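Local coordinates for protein Esterase/lipase (PDB 4N5H) that probably hydrolyses carboxylic ester bonds, and may also transfer acyl groups, as an alpha/beta-hydrolase-fold esterase, at residues Tyr41-Glu44 with Gln50-Leu53; Gly75-Gly80 with Arg113-Asp118; Val69-Gly74 with Arg86-Tyr91; Ala98-Gly103 with Phe120-Trp125. The protein carries 1 engineered substitution. All coordinates share one frame; numbering follows the deposited sequence. Where two conformers were deposited one is given.

From the N terminus, contact 1 closes the short loop of a beta hairpin, between strands 35-42 and 52-58, and is complete before the others begin. Contact 3 closes the connection from strand 66-72 to helix 86-94. Contact 2 starts within that connection, at loop 75-80, and ends on helix 112-129, so it crosses contact 3; it also crosses contact 4, which runs from strand 98-102 to the same helix. Contacts 3 and 4 follow in series and lie on neighbouring parallel strands, tying helices to opposite faces of the central sheet. Contact 1 touches contact 4 through Tyr43 OH and Gly103 O, and contact 2 through Gln51 and Asp118.

Contact 1 of 4, residues Tyr41-Glu44 with Gln50-Leu53; sequences YRYE and QQTL
Gln51 O is gripped by several groups at once. Tyr43 N gives it a nearly straight hydrogen bond (Tyr43 N to Gln51 O 3.2 Å, 167° at the hydrogen), coming in 32° out of the carbonyl plane. A water lies 2.7 Å from Gln51 O and also bonds Glu44 O, bridging the two backbones, while Arg42 CA adds a longer C-H...O contact. Gln51 itself is the centre of an inverse gamma turn. All this sits just where the paired part of a beta hairpin, strands 35-42 and 52-58, gives out at the border of the alpha/beta-hydrolase sheet. Tyr41 and Leu53 form the antiparallel hydrogen-bonded pair, with Leu53 N to Tyr41 O at 2.9 Å; Arg42 and Thr52, the non-hydrogen-bonded pair, put their side chains on the other face. Tyr43 has CG wedged between its backbone N and carbonyl carbon (chi1 54°), which folds the ring back until one face covers the Gln51 peptide, Tyr43 CE2 lying 3.3 Å from Gln51 C. Gln51 CB makes an off-centre CH-pi contact on this ring, and Tyr43 OH reaches Gly103 O. With an alanine here, Gly103 O would probably lose its hydroxyl partner and a gap would open over the Gln51 peptide. Leu53 splits its methyls between the two tyrosines: CD2 is 3.9 Å from Tyr43 CD2, and CD1 touches the Tyr41 ring. A second water links Glu44 OE1 to Gln51 NE2, which also bonds Asp118, while Gln51 OE1 pairs with Ser46. The Tyr41 ring stacks with Trp287 of the second subunit.

Contact 2 of 4, residues Gly75-Gly80 with Arg113-Asp118; sequences GGWFYG and RGQIQD
Trp77 and Gln115 are the closest backbone pair, their CA atoms 8.5 Å apart, with Trp77 at a positive phi in the irregular loop 75-80 and Gln115 on a regular turn of helix 112-129. The glutamine side chain bridges this distance. Its chain is extended beyond CG (chi2 -172°), which carries the amide to the loop backbone, where Gln115 NE2 donates to Trp77 O over 3.0 Å. The bond is bent, 139° at the hydrogen, yet the donor lies in the carbonyl plane on a lone pair of Trp77 O, and the acceptor stays close to the amide plane. Gln115 NE2 also bonds Arg105 O, so two carbonyls fix the rotation of the amide. That leaves Gln115 OE1 turned to the indole: it meets the edge of the ring near its plane, 3.4 Å from Trp77 CD1, with the ring and amide planes 34° apart. Gln115 OE1 is buried here without a hydrogen-bond partner in the model, and the ring C-H, probably slightly positive, is the group it faces. Beyond the glutamine, the indole packs against His150 and Ala147 of helix 147-158 and against Tyr206 and Leu210. Within the loop, Phe78 N bonds Gly75 O at 3.2 Å, and a side chain on Gly75 would run into Tyr79 O. The sequence His-Gly-Gly-Gly-Trp that enters this loop is consistent with the HGGG oxyanion-hole motif of related esterases, and Trp77 lies near the probable nucleophile elbow and Ser-His-Asp triad.

Contact 3 of 4, residues Val69-Gly74 with Arg86-Tyr91; sequences VIDIHG and RNYCRY. With IPA (isopropyl alcohol), chain C.
In the beta-alpha-beta unit made of strand 66-72, helix 86-94 and strand 98-102, the first strand meets its helix through one buried carboxylate, that of Asp71, set against Tyr88 and Cys89. Asp71 CG stands opposite the backbone N (chi1 -171°), which swings the group off the strand and up to the helix. Its two oxygens divide the work. Asp71 OD1 approaches the edge of the Tyr88 ring, near the ring plane, 3.7 Å from Tyr88 CE1, and the carboxylate and ring planes are 57° apart. Asp71 OD2 packs beside Cys89 SG at 3.7 Å and takes a hydrogen bond from Asn85 ND2, just ahead of the helix, a bond that helps hold the carboxylate in place. The Tyr88 side chain also packs on Asn294 and Met297 of helix 288-311. At the start of the helix Arg86 takes no part in the strand contact. Arg86 NH1 donates to O2 of an isopropyl alcohol over 2.8 Å, nearly straight at 165°, and also to Asn83 O, and the guanidinium makes a cation-pi contact with Tyr26. With a leucine in its place, Asn83 O would probably lose a donor and the Tyr26 ring its cation. The solvent molecule probably comes from the crystallisation liquor; its methyl C1 sits at the guanidinium edge, 3.3 Å from Arg86 NH2.

Contact 4 of 4, residues Ala98-Gly103 with Phe120-Trp125; sequences AVMGMG and FASLRW
Met100 swings CG opposite its backbone N (chi1 179°) and then bends twice, carrying its methyl toward Ser122, while Met102 holds CG between its backbone N and carbonyl carbon (chi1 82°) and curls round to the same serine. The two methionines, flanking Gly101 in sequence and both facing the helix, thus share one helix residue. This is helix-on-sheet packing of the alpha/beta-hydrolase fold: strand 98-102 and helix 120-125 have axes 9.3 Å apart at their closest, running roughly antiparallel at 148°. The small serine side chain is consistent with the close approach of the backbones, Met102 CA and Ser122 CA being 6.6 Å apart. Ser122 OG lies among the methionine carbons, 3.5 Å from both CG and CE of Met102 and 3.6 Å from Met100 CE. No hydrogen bond crosses the interface; the buried hydroxyl instead bonds back to Ile119 O, one turn earlier in its own helix. Ile70 of strand 66-72 borders both methionines and Leu123. The Met100 methyl also rests against the helix backbone, 3.6 Å from Ser122 O, and Met100 CE stands 4.5 Å from Leu123 CD2.

Contact 1 of 4, residues Tyr41-Glu44 with Gln50-Leu53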
loop_
_atom_site.group_PDB
_atom_site.type_symbol
_atom_site.label_atom_id
_atom_site.label_comp_id
_atom_site.label_asym_id
_atom_site.label_seq_id
_atom_site.Cartn_x
_atom_site.Cartn_y
_atom_site.Cartn_z
ATOM N N TYR A 41 -14.886 -4.578 -16.585
ATOM C CA TYR A 41 -15.511 -5.155 -17.706
ATOM C C TYR A 41 -15.955 -4.073 -18.700
ATOM O O TYR A 41 -16.703 -3.138 -18.336
ATOM C CB TYR A 41 -16.784 -5.838 -17.264
ATOM C CG TYR A 41 -16.749 -7.116 -16.493
ATOM C CD1 TYR A 41 -16.897 -7.143 -15.081
ATOM C CD2 TYR A 41 -16.614 -8.317 -17.138
ATOM C CE1 TYR A 41 -16.957 -8.324 -14.389
ATOM C CE2 TYR A 41 -16.662 -9.504 -16.432
ATOM C CZ TYR A 41 -16.889 -9.480 -15.077
ATOM O OH TYR A 41 -17.012 -10.725 -14.430
ATOM N N ARG A 42 -15.578 -4.237 -19.979
ATOM C CA ARG A 42 -16.153 -3.337 -20.958
ATOM C C ARG A 42 -17.606 -3.721 -21.158
ATOM O O ARG A 42 -17.929 -4.878 -21.389
ATOM C CB ARG A 42 -15.422 -3.529 -22.301
ATOM C CG ARG A 42 -14.039 -2.956 -22.379
ATOM C CD ARG A 42 -13.408 -3.331 -23.710
ATOM N NE ARG A 42 -12.093 -2.768 -23.770
ATOM C CZ ARG A 42 -11.346 -2.765 -24.879
ATOM N NH1 ARG A 42 -11.857 -3.193 -26.018
ATOM N NH2 ARG A 42 -10.143 -2.164 -24.835
ATOM N N TYR A 43 -18.491 -2.740 -21.209
ATOM C CA TYR A 43 -19.877 -3.059 -21.497
ATOM C C TYR A 43 -20.349 -2.759 -22.964
ATOM O O TYR A 43 -21.507 -3.013 -23.284
ATOM C CB TYR A 43 -20.865 -2.432 -20.457
ATOM C CG TYR A 43 -20.796 -0.969 -20.213
ATOM C CD1 TYR A 43 -21.228 -0.096 -21.195
ATOM C CD2 TYR A 43 -20.269 -0.409 -19.021
ATOM C CE1 TYR A 43 -21.273 1.238 -20.966
ATOM C CE2 TYR A 43 -20.277 0.949 -18.824
ATOM C CZ TYR A 43 -20.761 1.766 -19.775
ATOM O OH TYR A 43 -20.718 3.177 -19.569
ATOM N N GLU A 44 -19.418 -2.262 -23.747
ATOM C CA GLU A 44 -19.599 -2.205 -25.163
ATOM C C GLU A 44 -18.276 -2.371 -25.891
ATOM O O GLU A 44 -17.234 -2.429 -25.278
ATOM C CB GLU A 44 -20.433 -0.977 -25.506
ATOM C CG GLU A 44 -19.799 0.256 -25.185
ATOM C CD GLU A 44 -20.785 1.499 -25.319
ATOM O OE1 GLU A 44 -20.692 2.156 -26.384
ATOM O OE2 GLU A 44 -21.636 1.847 -24.493
ATOM N N GLN A 50 -14.126 4.886 -19.385
ATOM C CA GLN A 50 -15.393 5.102 -18.655
ATOM C C GLN A 50 -16.462 4.148 -19.022
ATOM O O GLN A 50 -17.450 4.037 -18.247
ATOM C CB GLN A 50 -15.949 6.519 -18.798
ATOM C CG GLN A 50 -15.085 7.573 -18.148
ATOM C CD GLN A 50 -15.331 7.655 -16.627
ATOM O OE1 GLN A 50 -15.889 6.728 -16.020
ATOM N NE2 GLN A 50 -14.820 8.658 -16.033
ATOM N N GLN A 51 -16.419 3.482 -20.146
ATOM C CA GLN A 51 -17.506 2.540 -20.556
ATOM C C GLN A 51 -17.192 1.103 -20.039
ATOM O O GLN A 51 -17.159 0.108 -20.801
ATOM C CB GLN A 51 -17.767 2.622 -22.047
ATOM C CG GLN A 51 -18.288 4.036 -22.445
ATOM C CD GLN A 51 -18.455 4.218 -23.946
ATOM O OE1 GLN A 51 -17.563 3.819 -24.707
ATOM N NE2 GLN A 51 -19.631 4.668 -24.392
ATOM N N THR A 52 -16.937 1.091 -18.771
ATOM C CA THR A 52 -16.590 -0.116 -18.040
ATOM C C THR A 52 -17.389 -0.188 -16.739
ATOM O O THR A 52 -17.948 0.794 -16.279
ATOM C CB THR A 52 -15.058 -0.187 -17.696
ATOM O OG1 THR A 52 -14.707 0.978 -16.954
ATOM C CG2 THR A 52 -14.240 -0.327 -18.965
ATOM N N LEU A 53 -17.417 -1.360 -16.159
ATOM C CA LEU A 53 -18.194 -1.596 -14.884
ATOM C C LEU A 53 -17.434 -2.547 -13.975
ATOM O O LEU A 53 -16.563 -3.315 -14.434
ATOM C CB LEU A 53 -19.668 -1.996 -15.135
ATOM C CG LEU A 53 -19.859 -3.242 -15.974
ATOM C CD1 LEU A 53 -19.724 -4.527 -15.132
ATOM C CD2 LEU A 53 -21.247 -3.321 -16.545
HETATM O O HOH W 1 -16.817 -0.499 -23.396
HETATM O O HOH W 2 -20.569 4.949 -27.150
#

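Contact 2 of 4, residues Gly75-Gly80 with Arg113-Asp118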
loop_
_atom_site.group_PDB
_atom_site.type_symbol
_atom_site.label_atom_id
_atom_site.label_comp_id
_atom_site.label_asym_id
_atom_site.label_seq_id
_atom_site.Cartn_x
_atom_site.Cartn_y
_atom_site.Cartn_z
ATOM N N GLY A 75 -21.005 12.915 -8.670
ATOM C CA GLY A 75 -19.912 13.751 -9.120
ATOM C C GLY A 75 -20.303 14.836 -10.103
ATOM O O GLY A 75 -19.491 15.263 -10.963
ATOM N N GLY A 76 -21.482 15.362 -9.936
ATOM C CA GLY A 76 -21.855 16.542 -10.688
ATOM C C GLY A 76 -21.903 16.419 -12.171
ATOM O O GLY A 76 -21.769 17.427 -12.912
ATOM N N TRP A 77 -21.999 15.191 -12.707
ATOM C CA TRP A 77 -21.938 14.881 -14.151
ATOM C C TRP A 77 -20.611 15.066 -14.871
ATOM O O TRP A 77 -20.426 14.580 -15.996
ATOM C CB TRP A 77 -23.155 15.528 -14.922
ATOM C CG TRP A 77 -24.539 15.416 -14.373
ATOM C CD1 TRP A 77 -25.398 14.386 -14.555
ATOM C CD2 TRP A 77 -25.229 16.329 -13.516
ATOM N NE1 TRP A 77 -26.533 14.591 -13.917
ATOM C CE2 TRP A 77 -26.492 15.781 -13.259
ATOM C CE3 TRP A 77 -24.905 17.591 -12.972
ATOM C CZ2 TRP A 77 -27.475 16.424 -12.456
ATOM C CZ3 TRP A 77 -25.837 18.241 -12.228
ATOM C CH2 TRP A 77 -27.140 17.656 -11.946
ATOM N N PHE A 78 -19.652 15.675 -14.134
ATOM C CA PHE A 78 -18.324 16.047 -14.616
ATOM C C PHE A 78 -17.181 15.217 -14.040
ATOM O O PHE A 78 -16.034 15.283 -14.484
ATOM C CB PHE A 78 -18.011 17.530 -14.226
ATOM C CG PHE A 78 -18.588 18.577 -15.165
ATOM C CD1 PHE A 78 -19.866 19.075 -14.966
ATOM C CD2 PHE A 78 -17.817 19.067 -16.226
ATOM C CE1 PHE A 78 -20.406 20.088 -15.781
ATOM C CE2 PHE A 78 -18.378 20.062 -17.058
ATOM C CZ PHE A 78 -19.642 20.527 -16.840
ATOM N N TYR A 79 -17.502 14.369 -13.053
ATOM C CA TYR A 79 -16.480 13.738 -12.203
ATOM C C TYR A 79 -16.929 12.327 -11.849
ATOM O O TYR A 79 -18.106 12.029 -11.640
ATOM C CB TYR A 79 -16.255 14.530 -10.909
ATOM C CG TYR A 79 -15.440 13.913 -9.834
ATOM C CD1 TYR A 79 -16.026 13.346 -8.748
ATOM C CD2 TYR A 79 -14.089 13.787 -9.959
ATOM C CE1 TYR A 79 -15.287 12.742 -7.770
ATOM C CE2 TYR A 79 -13.316 13.136 -9.021
ATOM C CZ TYR A 79 -13.932 12.603 -7.892
ATOM O OH TYR A 79 -13.208 11.930 -6.872
ATOM N N GLY A 80 -15.930 11.466 -11.709
ATOM C CA GLY A 80 -16.157 10.142 -11.094
ATOM C C GLY A 80 -15.885 9.020 -12.074
ATOM O O GLY A 80 -15.656 9.205 -13.271
ATOM N N ARG A 113 -27.645 12.829 -22.882
ATOM C CA ARG A 113 -28.016 11.656 -23.659
ATOM C C ARG A 113 -26.927 10.601 -23.680
ATOM O O ARG A 113 -27.219 9.386 -23.575
ATOM C CB ARG A 113 -28.494 12.041 -25.096
ATOM C CG ARG A 113 -28.761 10.880 -25.982
ATOM C CD ARG A 113 -29.204 11.296 -27.367
ATOM N NE ARG A 113 -30.518 11.902 -27.413
ATOM C CZ ARG A 113 -30.743 13.205 -27.587
ATOM N NH1 ARG A 113 -29.697 14.074 -27.632
ATOM N NH2 ARG A 113 -32.009 13.669 -27.654
ATOM N N GLY A 114 -25.660 11.018 -23.864
ATOM C CA GLY A 114 -24.497 10.069 -23.913
ATOM C C GLY A 114 -24.438 9.359 -22.535
ATOM O O GLY A 114 -24.202 8.147 -22.523
ATOM N N GLN A 115 -24.671 10.074 -21.472
ATOM C CA GLN A 115 -24.624 9.483 -20.077
ATOM C C GLN A 115 -25.706 8.434 -19.898
ATOM O O GLN A 115 -25.463 7.315 -19.405
ATOM C CB GLN A 115 -24.684 10.529 -18.942
ATOM C CG GLN A 115 -23.482 11.442 -19.064
ATOM C CD GLN A 115 -23.344 12.368 -17.917
ATOM O OE1 GLN A 115 -24.318 12.871 -17.351
ATOM N NE2 GLN A 115 -22.122 12.564 -17.512
ATOM N N ILE A 116 -26.919 8.763 -20.326
ATOM C CA ILE A 116 -28.041 7.845 -20.272
ATOM C C ILE A 116 -27.842 6.633 -21.150
ATOM O O ILE A 116 -28.083 5.504 -20.730
ATOM C CB ILE A 116 -29.372 8.585 -20.611
ATOM C CG1 ILE A 116 -29.687 9.649 -19.496
ATOM C CG2 ILE A 116 -30.453 7.549 -20.885
ATOM C CD1 ILE A 116 -30.182 9.049 -18.169
ATOM N N GLN A 117 -27.254 6.832 -22.322
ATOM C CA GLN A 117 -26.960 5.707 -23.226
ATOM C C GLN A 117 -25.925 4.776 -22.600
ATOM O O GLN A 117 -26.087 3.539 -22.671
ATOM C CB GLN A 117 -26.510 6.206 -24.580
ATOM C CG GLN A 117 -27.672 6.754 -25.359
ATOM C CD GLN A 117 -27.266 7.307 -26.772
ATOM O OE1 GLN A 117 -26.094 7.414 -27.111
ATOM N NE2 GLN A 117 -28.256 7.626 -27.584
ATOM N N ASP A 118 -24.907 5.372 -21.970
ATOM C CA ASP A 118 -23.887 4.535 -21.279
ATOM C C ASP A 118 -24.512 3.718 -20.178
ATOM O O ASP A 118 -24.296 2.504 -20.066
ATOM C CB ASP A 118 -22.771 5.393 -20.695
ATOM C CG ASP A 118 -21.852 5.988 -21.768
ATOM O OD1 ASP A 118 -21.932 5.570 -22.968
ATOM O OD2 ASP A 118 -21.040 6.877 -21.420
#

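Contact 3 of 4, residues Val69-Gly74 with Arg86-Tyr91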
loop_
_atom_site.group_PDB
_atom_site.type_symbol
_atom_site.label_atom_id
_atom_site.label_comp_id
_atom_site.label_asym_id
_atom_site.label_seq_id
_atom_site.Cartn_x
_atom_site.Cartn_y
_atom_site.Cartn_z
ATOM N N VAL A 69 -28.242 -5.206 -6.901
ATOM C CA VAL A 69 -28.247 -3.788 -6.702
ATOM C C VAL A 69 -27.398 -3.210 -7.875
ATOM O O VAL A 69 -26.270 -3.731 -8.161
ATOM C CB VAL A 69 -27.585 -3.400 -5.392
ATOM C CG1 VAL A 69 -27.613 -1.895 -5.243
ATOM C CG2 VAL A 69 -28.288 -4.051 -4.184
ATOM N N ILE A 70 -27.905 -2.122 -8.480
ATOM C CA ILE A 70 -27.196 -1.429 -9.540
ATOM C C ILE A 70 -27.028 0.023 -9.073
ATOM O O ILE A 70 -28.001 0.719 -8.681
ATOM C CB ILE A 70 -28.010 -1.407 -10.781
ATOM C CG1 ILE A 70 -28.178 -2.821 -11.315
ATOM C CG2 ILE A 70 -27.318 -0.545 -11.853
ATOM C CD1 ILE A 70 -29.136 -3.000 -12.449
ATOM N N ASP A 71 -25.769 0.425 -8.964
ATOM C CA ASP A 71 -25.367 1.730 -8.461
ATOM C C ASP A 71 -24.844 2.688 -9.543
ATOM O O ASP A 71 -23.964 2.332 -10.343
ATOM C CB ASP A 71 -24.235 1.567 -7.434
ATOM C CG ASP A 71 -23.941 2.867 -6.723
ATOM O OD1 ASP A 71 -24.881 3.455 -6.212
ATOM O OD2 ASP A 71 -22.740 3.310 -6.687
ATOM N N ILE A 72 -25.403 3.891 -9.516
ATOM C CA ILE A 72 -25.004 4.990 -10.420
ATOM C C ILE A 72 -24.374 6.057 -9.538
ATOM O O ILE A 72 -25.035 6.775 -8.781
ATOM C CB ILE A 72 -26.162 5.587 -11.186
ATOM C CG1 ILE A 72 -26.923 4.507 -11.924
ATOM C CG2 ILE A 72 -25.651 6.702 -12.124
ATOM C CD1 ILE A 72 -28.233 5.029 -12.548
ATOM N N HIS A 73 -23.078 6.249 -9.694
ATOM C CA HIS A 73 -22.321 7.202 -8.888
ATOM C C HIS A 73 -22.589 8.640 -9.241
ATOM O O HIS A 73 -23.115 8.917 -10.340
ATOM C CB HIS A 73 -20.809 6.911 -8.984
ATOM C CG HIS A 73 -20.210 7.329 -10.272
ATOM N ND1 HIS A 73 -19.898 8.671 -10.534
ATOM C CD2 HIS A 73 -19.928 6.628 -11.407
ATOM C CE1 HIS A 73 -19.409 8.749 -11.764
ATOM N NE2 HIS A 73 -19.358 7.532 -12.282
ATOM N N GLY A 74 -22.280 9.518 -8.305
ATOM C CA GLY A 74 -22.382 10.937 -8.484
ATOM C C GLY A 74 -21.066 11.611 -8.871
ATOM O O GLY A 74 -20.148 10.951 -9.386
ATOM N N ARG A 86 -16.714 2.461 -4.585
ATOM C CA ARG A 86 -16.386 1.087 -4.321
ATOM C C ARG A 86 -16.669 0.605 -2.894
ATOM O O ARG A 86 -17.157 -0.524 -2.730
ATOM C CB ARG A 86 -14.986 0.754 -4.742
ATOM C CG ARG A 86 -13.922 1.410 -3.914
ATOM C CD ARG A 86 -12.578 1.300 -4.687
ATOM N NE ARG A 86 -11.481 2.028 -4.063
ATOM C CZ ARG A 86 -11.187 3.293 -4.273
ATOM N NH1 ARG A 86 -11.908 4.032 -5.070
ATOM N NH2 ARG A 86 -10.134 3.829 -3.652
ATOM N N ASN A 87 -16.410 1.429 -1.865
ATOM C CA ASN A 87 -16.619 0.941 -0.481
ATOM C C ASN A 87 -18.110 0.780 -0.199
ATOM O O ASN A 87 -18.485 -0.205 0.394
ATOM C CB ASN A 87 -15.982 1.864 0.535
ATOM C CG ASN A 87 -14.473 1.577 0.647
ATOM O OD1 ASN A 87 -13.905 0.621 0.014
ATOM N ND2 ASN A 87 -13.820 2.386 1.439
ATOM N N TYR A 88 -18.911 1.692 -0.688
ATOM C CA TYR A 88 -20.371 1.578 -0.525
ATOM C C TYR A 88 -20.879 0.344 -1.232
ATOM O O TYR A 88 -21.660 -0.438 -0.664
ATOM C CB TYR A 88 -21.029 2.807 -1.110
ATOM C CG TYR A 88 -22.536 2.849 -1.213
ATOM C CD1 TYR A 88 -23.153 2.794 -2.447
ATOM C CD2 TYR A 88 -23.344 2.950 -0.086
ATOM C CE1 TYR A 88 -24.516 2.872 -2.587
ATOM C CE2 TYR A 88 -24.709 3.053 -0.213
ATOM C CZ TYR A 88 -25.302 3.076 -1.458
ATOM O OH TYR A 88 -26.654 3.205 -1.640
ATOM N N CYS A 89 -20.423 0.125 -2.464
ATOM C CA CYS A 89 -20.810 -1.096 -3.198
ATOM C C CYS A 89 -20.367 -2.356 -2.490
ATOM O O CYS A 89 -21.120 -3.333 -2.431
ATOM C CB CYS A 89 -20.311 -1.057 -4.626
ATOM S SG CYS A 89 -21.176 0.150 -5.693
ATOM N N ARG A 90 -19.121 -2.396 -1.981
ATOM C CA ARG A 90 -18.687 -3.581 -1.230
ATOM C C ARG A 90 -19.571 -3.805 -0.020
ATOM O O ARG A 90 -19.932 -4.958 0.325
ATOM C CB ARG A 90 -17.250 -3.380 -0.729
ATOM C CG ARG A 90 -16.175 -3.376 -1.804
ATOM C CD ARG A 90 -14.838 -2.821 -1.280
ATOM N NE ARG A 90 -13.823 -3.023 -2.312
ATOM C CZ ARG A 90 -12.779 -2.174 -2.547
ATOM N NH1 ARG A 90 -12.528 -1.112 -1.813
ATOM N NH2 ARG A 90 -11.930 -2.446 -3.508
ATOM N N TYR A 91 -19.912 -2.720 0.678
ATOM C CA TYR A 91 -20.795 -2.879 1.837
ATOM C C TYR A 91 -22.112 -3.566 1.436
ATOM O O TYR A 91 -22.563 -4.545 2.052
ATOM C CB TYR A 91 -21.103 -1.584 2.636
ATOM C CG TYR A 91 -22.058 -1.901 3.733
ATOM C CD1 TYR A 91 -21.610 -2.602 4.890
ATOM C CD2 TYR A 91 -23.412 -1.575 3.627
ATOM C CE1 TYR A 91 -22.514 -2.965 5.855
ATOM C CE2 TYR A 91 -24.295 -1.972 4.630
ATOM C CZ TYR A 91 -23.837 -2.673 5.701
ATOM O OH TYR A 91 -24.699 -3.030 6.733
HETATM C C1 IPA C . -9.470 6.998 -4.454
HETATM C C2 IPA C . -10.603 7.687 -5.256
HETATM C C3 IPA C . -9.853 8.341 -6.406
HETATM O O2 IPA C . -11.523 6.669 -5.827
#

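Contact 4 of 4, residues Ala98-Gly103 with Phe120-Trp125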
loop_
_atom_site.group_PDB
_atom_site.type_symbol
_atom_site.label_atom_id
_atom_site.label_comp_id
_atom_site.label_asym_id
_atom_site.label_seq_id
_atom_site.Cartn_x
_atom_site.Cartn_y
_atom_site.Cartn_z
ATOM N N ALA A 98 -25.693 -9.115 -5.109
ATOM C CA ALA A 98 -24.855 -9.028 -6.292
ATOM C C ALA A 98 -24.986 -7.576 -6.754
ATOM O O ALA A 98 -26.061 -7.053 -7.015
ATOM C CB ALA A 98 -25.318 -9.963 -7.370
ATOM N N VAL A 99 -23.861 -6.877 -6.830
ATOM C CA VAL A 99 -23.883 -5.431 -7.088
ATOM C C VAL A 99 -23.087 -5.106 -8.343
ATOM O O VAL A 99 -21.934 -5.567 -8.572
ATOM C CB VAL A 99 -23.287 -4.661 -5.869
ATOM C CG1 VAL A 99 -23.307 -3.179 -6.024
ATOM C CG2 VAL A 99 -23.964 -5.126 -4.551
ATOM N N MET A 100 -23.651 -4.235 -9.153
ATOM C CA MET A 100 -22.977 -3.721 -10.318
ATOM C C MET A 100 -22.898 -2.221 -10.193
ATOM O O MET A 100 -23.875 -1.540 -9.820
ATOM C CB MET A 100 -23.758 -4.156 -11.625
ATOM C CG MET A 100 -23.083 -3.599 -12.860
ATOM S SD MET A 100 -23.479 -1.946 -13.461
ATOM C CE MET A 100 -24.913 -2.312 -14.397
ATOM N N GLY A 101 -21.731 -1.678 -10.500
ATOM C CA GLY A 101 -21.569 -0.221 -10.613
ATOM C C GLY A 101 -20.804 0.135 -11.882
ATOM O O GLY A 101 -19.786 -0.446 -12.151
ATOM N N MET A 102 -21.314 1.112 -12.642
ATOM C CA MET A 102 -20.784 1.440 -13.939
ATOM C C MET A 102 -20.111 2.792 -13.954
ATOM O O MET A 102 -20.462 3.676 -13.205
ATOM C CB MET A 102 -21.859 1.348 -15.029
ATOM C CG MET A 102 -22.758 2.542 -15.168
ATOM S SD MET A 102 -23.750 2.964 -13.695
ATOM C CE MET A 102 -24.891 1.584 -13.579
ATOM N N GLY A 103 -19.149 2.906 -14.861
ATOM C CA GLY A 103 -18.705 4.194 -15.369
ATOM C C GLY A 103 -19.635 4.699 -16.434
ATOM O O GLY A 103 -20.392 3.938 -17.006
ATOM N N PHE A 120 -27.720 2.757 -19.852
ATOM C CA PHE A 120 -28.552 1.700 -20.414
ATOM C C PHE A 120 -27.705 0.578 -21.044
ATOM O O PHE A 120 -28.068 -0.587 -20.966
ATOM C CB PHE A 120 -29.539 2.266 -21.441
ATOM C CG PHE A 120 -30.853 2.602 -20.846
ATOM C CD1 PHE A 120 -31.013 3.875 -20.250
ATOM C CD2 PHE A 120 -31.875 1.676 -20.806
ATOM C CE1 PHE A 120 -32.198 4.193 -19.647
ATOM C CE2 PHE A 120 -33.088 1.975 -20.205
ATOM C CZ PHE A 120 -33.213 3.195 -19.571
ATOM N N ALA A 121 -26.537 0.914 -21.606
ATOM C CA ALA A 121 -25.669 -0.144 -22.125
ATOM C C ALA A 121 -25.106 -1.049 -21.046
ATOM O O ALA A 121 -25.044 -2.290 -21.218
ATOM C CB ALA A 121 -24.473 0.465 -22.878
ATOM N N SER A 122 -24.790 -0.460 -19.865
ATOM C CA SER A 122 -24.358 -1.277 -18.711
ATOM C C SER A 122 -25.496 -2.136 -18.222
ATOM O O SER A 122 -25.273 -3.311 -17.884
ATOM C CB SER A 122 -23.803 -0.433 -17.565
ATOM O OG SER A 122 -24.771 0.277 -16.830
ATOM N N LEU A 123 -26.726 -1.642 -18.254
ATOM C CA LEU A 123 -27.883 -2.479 -17.817
ATOM C C LEU A 123 -28.111 -3.619 -18.820
ATOM O O LEU A 123 -28.369 -4.739 -18.451
ATOM C CB LEU A 123 -29.183 -1.647 -17.758
ATOM C CG LEU A 123 -29.186 -0.409 -16.854
ATOM C CD1 LEU A 123 -30.511 0.337 -16.962
ATOM C CD2 LEU A 123 -28.979 -0.762 -15.475
ATOM N N ARG A 124 -28.050 -3.309 -20.133
ATOM C CA ARG A 124 -28.157 -4.292 -21.157
ATOM C C ARG A 124 -27.082 -5.363 -21.056
ATOM O O ARG A 124 -27.366 -6.538 -21.157
ATOM C CB ARG A 124 -28.141 -3.678 -22.560
ATOM C CG ARG A 124 -28.679 -4.634 -23.617
ATOM C CD ARG A 124 -29.020 -3.907 -24.979
ATOM N NE ARG A 124 -29.559 -2.558 -24.727
ATOM C CZ ARG A 124 -30.814 -2.283 -24.381
ATOM N NH1 ARG A 124 -31.738 -3.246 -24.405
ATOM N NH2 ARG A 124 -31.143 -1.030 -24.057
ATOM N N TRP A 125 -25.829 -4.966 -20.840
ATOM C CA TRP A 125 -24.784 -5.916 -20.567
ATOM C C TRP A 125 -25.156 -6.843 -19.421
ATOM O O TRP A 125 -25.044 -8.072 -19.510
ATOM C CB TRP A 125 -23.490 -5.167 -20.249
ATOM C CG TRP A 125 -22.290 -6.078 -20.163
ATOM C CD1 TRP A 125 -21.407 -6.391 -21.154
ATOM C CD2 TRP A 125 -21.847 -6.773 -19.012
ATOM N NE1 TRP A 125 -20.453 -7.239 -20.702
ATOM C CE2 TRP A 125 -20.649 -7.449 -19.364
ATOM C CE3 TRP A 125 -22.298 -6.838 -17.685
ATOM C CZ2 TRP A 125 -19.971 -8.267 -18.470
ATOM C CZ3 TRP A 125 -21.579 -7.619 -16.807
ATOM C CH2 TRP A 125 -20.476 -8.349 -17.207
#